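Side-chain contact in BH0493 protein (PDB 2QEE), which binds zinc and belongs to the amidohydrolase superfamily, where it probably acts as a metal-dependent enzyme of the uronate isomerase type: residues C[391-395]-C[396-400]. Numbering follows the deposited sequence.
Sequences WEVTE and EEIKR
Thr394 and Glu397 meet because two first torsions bring their polar ends together: OG1 of Thr394 stands between its own backbone N and carbonyl carbon (chi1 69°), while CG of Glu397 lies opposite its carbonyl carbon (chi1 -70°) and the rest of that chain runs extended back toward Thr394. Two reciprocal bonds follow. Glu397 N donates to Thr394 OG1 at 3.0 Å, and Thr394 N donates to Glu397 OE1, also at 3.0 Å and nearly straight. This exchange defines a capping box, with Thr394 as N-cap. The second donor approaches OE1 from above the carboxylate plane, 44° out of it. Water 1 accepts from Trp391 NE1 and gives OE1 a weak bond, while OE2 forms a salt bridge with Arg112 of the second subunit, so the carboxylate serves both the helix start and the subunit interface. A glutamine here would probably weaken the tie to that arginine, leaving its charge without the carboxylate. Helical bonding begins with Ile398 N to Thr394 O, 3.0 Å, and Lys399 N to Glu395 O. On the outer side, Glu395 OE2 and Lys399 NZ stand 4.3 Å apart, too far for a salt bridge; water 2 joins them, its bond to the carboxylate being weak. Beneath the cap, Val393 CG1 packs on Ile398 CG1 at 3.6 Å, the two side chains crossing at about a right angle, and this packing joins the loop to the first turn by an apolar contact. The capped turn opens helix 395-414, following the loop after helix 363-388: Val393 and Ile398 both touch Tyr383 of that preceding helix, and Ile398 also packs on Leu11, Val15 and Ala18 of helix 8-21.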
loop_
_atom_site.group_PDB
_atom_site.type_symbol
_atom_site.label_atom_id
_atom_site.label_comp_id
_atom_site.label_asym_id
_atom_site.label_seq_id
_atom_site.Cartn_x
_atom_site.Cartn_y
_atom_site.Cartn_z
ATOM N N TRP C 391 10.009 -9.598 28.203
ATOM C CA TRP C 391 8.715 -9.566 28.851
ATOM C C TRP C 391 8.211 -10.990 29.102
ATOM O O TRP C 391 8.526 -11.897 28.330
ATOM C CB TRP C 391 7.747 -8.832 27.944
ATOM C CG TRP C 391 6.453 -8.491 28.582
ATOM C CD1 TRP C 391 5.263 -9.074 28.307
ATOM C CD2 TRP C 391 6.201 -7.482 29.538
ATOM N NE1 TRP C 391 4.274 -8.504 29.046
ATOM C CE2 TRP C 391 4.820 -7.529 29.834
ATOM C CE3 TRP C 391 7.007 -6.559 30.224
ATOM C CZ2 TRP C 391 4.216 -6.666 30.760
ATOM C CZ3 TRP C 391 6.402 -5.680 31.122
ATOM C CH2 TRP C 391 5.016 -5.742 31.394
ATOM N N GLU C 392 7.483 -11.208 30.207
ATOM C CA GLU C 392 6.939 -12.523 30.457
ATOM C C GLU C 392 5.462 -12.536 30.102
ATOM O O GLU C 392 4.649 -11.933 30.818
ATOM C CB GLU C 392 7.115 -12.891 31.917
ATOM C CG GLU C 392 8.521 -13.382 32.163
ATOM C CD GLU C 392 8.703 -13.907 33.561
ATOM O OE1 GLU C 392 9.711 -14.626 33.741
ATOM O OE2 GLU C 392 7.846 -13.606 34.442
ATOM N N VAL C 393 5.109 -13.261 29.046
ATOM C CA VAL C 393 3.703 -13.364 28.635
ATOM C C VAL C 393 3.135 -14.637 29.175
ATOM O O VAL C 393 3.768 -15.703 29.021
ATOM C CB VAL C 393 3.603 -13.410 27.061
ATOM C CG1 VAL C 393 2.105 -13.629 26.552
ATOM C CG2 VAL C 393 4.239 -12.146 26.437
ATOM N N THR C 394 1.935 -14.569 29.775
ATOM C CA THR C 394 1.291 -15.804 30.265
ATOM C C THR C 394 0.113 -16.169 29.380
ATOM O O THR C 394 -0.423 -15.299 28.631
ATOM C CB THR C 394 0.747 -15.582 31.705
ATOM O OG1 THR C 394 -0.356 -14.672 31.656
ATOM C CG2 THR C 394 1.875 -14.977 32.588
ATOM N N GLU C 395 -0.289 -17.441 29.477
ATOM C CA GLU C 395 -1.439 -17.922 28.717
ATOM C C GLU C 395 -2.710 -17.159 29.143
ATOM O O GLU C 395 -3.548 -16.853 28.295
ATOM C CB GLU C 395 -1.568 -19.440 28.834
ATOM C CG GLU C 395 -2.722 -20.004 27.967
ATOM C CD GLU C 395 -2.766 -21.483 27.984
ATOM O OE1 GLU C 395 -2.238 -22.076 28.956
ATOM O OE2 GLU C 395 -3.327 -22.059 27.029
ATOM N N GLU C 396 -2.797 -16.788 30.425
ATOM C CA GLU C 396 -3.973 -16.035 30.890
ATOM C C GLU C 396 -4.041 -14.654 30.229
ATOM O O GLU C 396 -5.140 -14.198 29.850
ATOM C CB GLU C 396 -4.051 -15.932 32.422
ATOM C CG GLU C 396 -4.513 -17.265 33.058
ATOM C CD GLU C 396 -5.818 -17.823 32.424
ATOM O OE1 GLU C 396 -6.870 -17.150 32.566
ATOM O OE2 GLU C 396 -5.782 -18.905 31.767
ATOM N N GLU C 397 -2.871 -14.017 30.061
ATOM C CA GLU C 397 -2.835 -12.731 29.382
ATOM C C GLU C 397 -3.204 -12.841 27.918
ATOM O O GLU C 397 -3.926 -11.952 27.405
ATOM C CB GLU C 397 -1.481 -12.067 29.550
ATOM C CG GLU C 397 -1.249 -11.594 31.017
ATOM C CD GLU C 397 0.231 -11.338 31.313
ATOM O OE1 GLU C 397 1.057 -11.771 30.501
ATOM O OE2 GLU C 397 0.514 -10.748 32.376
ATOM N N ILE C 398 -2.711 -13.885 27.247
ATOM C CA ILE C 398 -3.066 -14.108 25.817
ATOM C C ILE C 398 -4.607 -14.295 25.748
ATOM O O ILE C 398 -5.278 -13.690 24.896
ATOM C CB ILE C 398 -2.367 -15.352 25.272
ATOM C CG1 ILE C 398 -0.867 -15.069 25.181
ATOM C CG2 ILE C 398 -2.981 -15.760 23.894
ATOM C CD1 ILE C 398 -0.062 -16.350 24.862
ATOM N N LYS C 399 -5.159 -15.076 26.679
ATOM C CA LYS C 399 -6.636 -15.342 26.654
ATOM C C LYS C 399 -7.421 -14.041 26.823
ATOM O O LYS C 399 -8.380 -13.804 26.086
ATOM C CB LYS C 399 -6.978 -16.371 27.736
ATOM C CG LYS C 399 -6.624 -17.759 27.255
ATOM C CD LYS C 399 -6.941 -18.774 28.356
ATOM C CE LYS C 399 -6.571 -20.186 27.908
ATOM N NZ LYS C 399 -7.236 -21.221 28.732
ATOM N N ARG C 400 -6.942 -13.162 27.708
ATOM C CA ARG C 400 -7.544 -11.871 27.951
ATOM C C ARG C 400 -7.494 -10.991 26.671
ATOM O O ARG C 400 -8.483 -10.373 26.242
ATOM C CB ARG C 400 -6.782 -11.192 29.083
ATOM C CG ARG C 400 -7.171 -9.795 29.285
ATOM C CD ARG C 400 -6.157 -9.036 30.103
ATOM N NE ARG C 400 -4.885 -8.941 29.360
ATOM C CZ ARG C 400 -3.748 -8.592 29.939
ATOM N NH1 ARG C 400 -3.751 -8.297 31.245
ATOM N NH2 ARG C 400 -2.630 -8.530 29.220
HETATM O O HOH W 1 1.494 -9.592 28.764
HETATM O O HOH W 2 -5.607 -23.491 28.622
#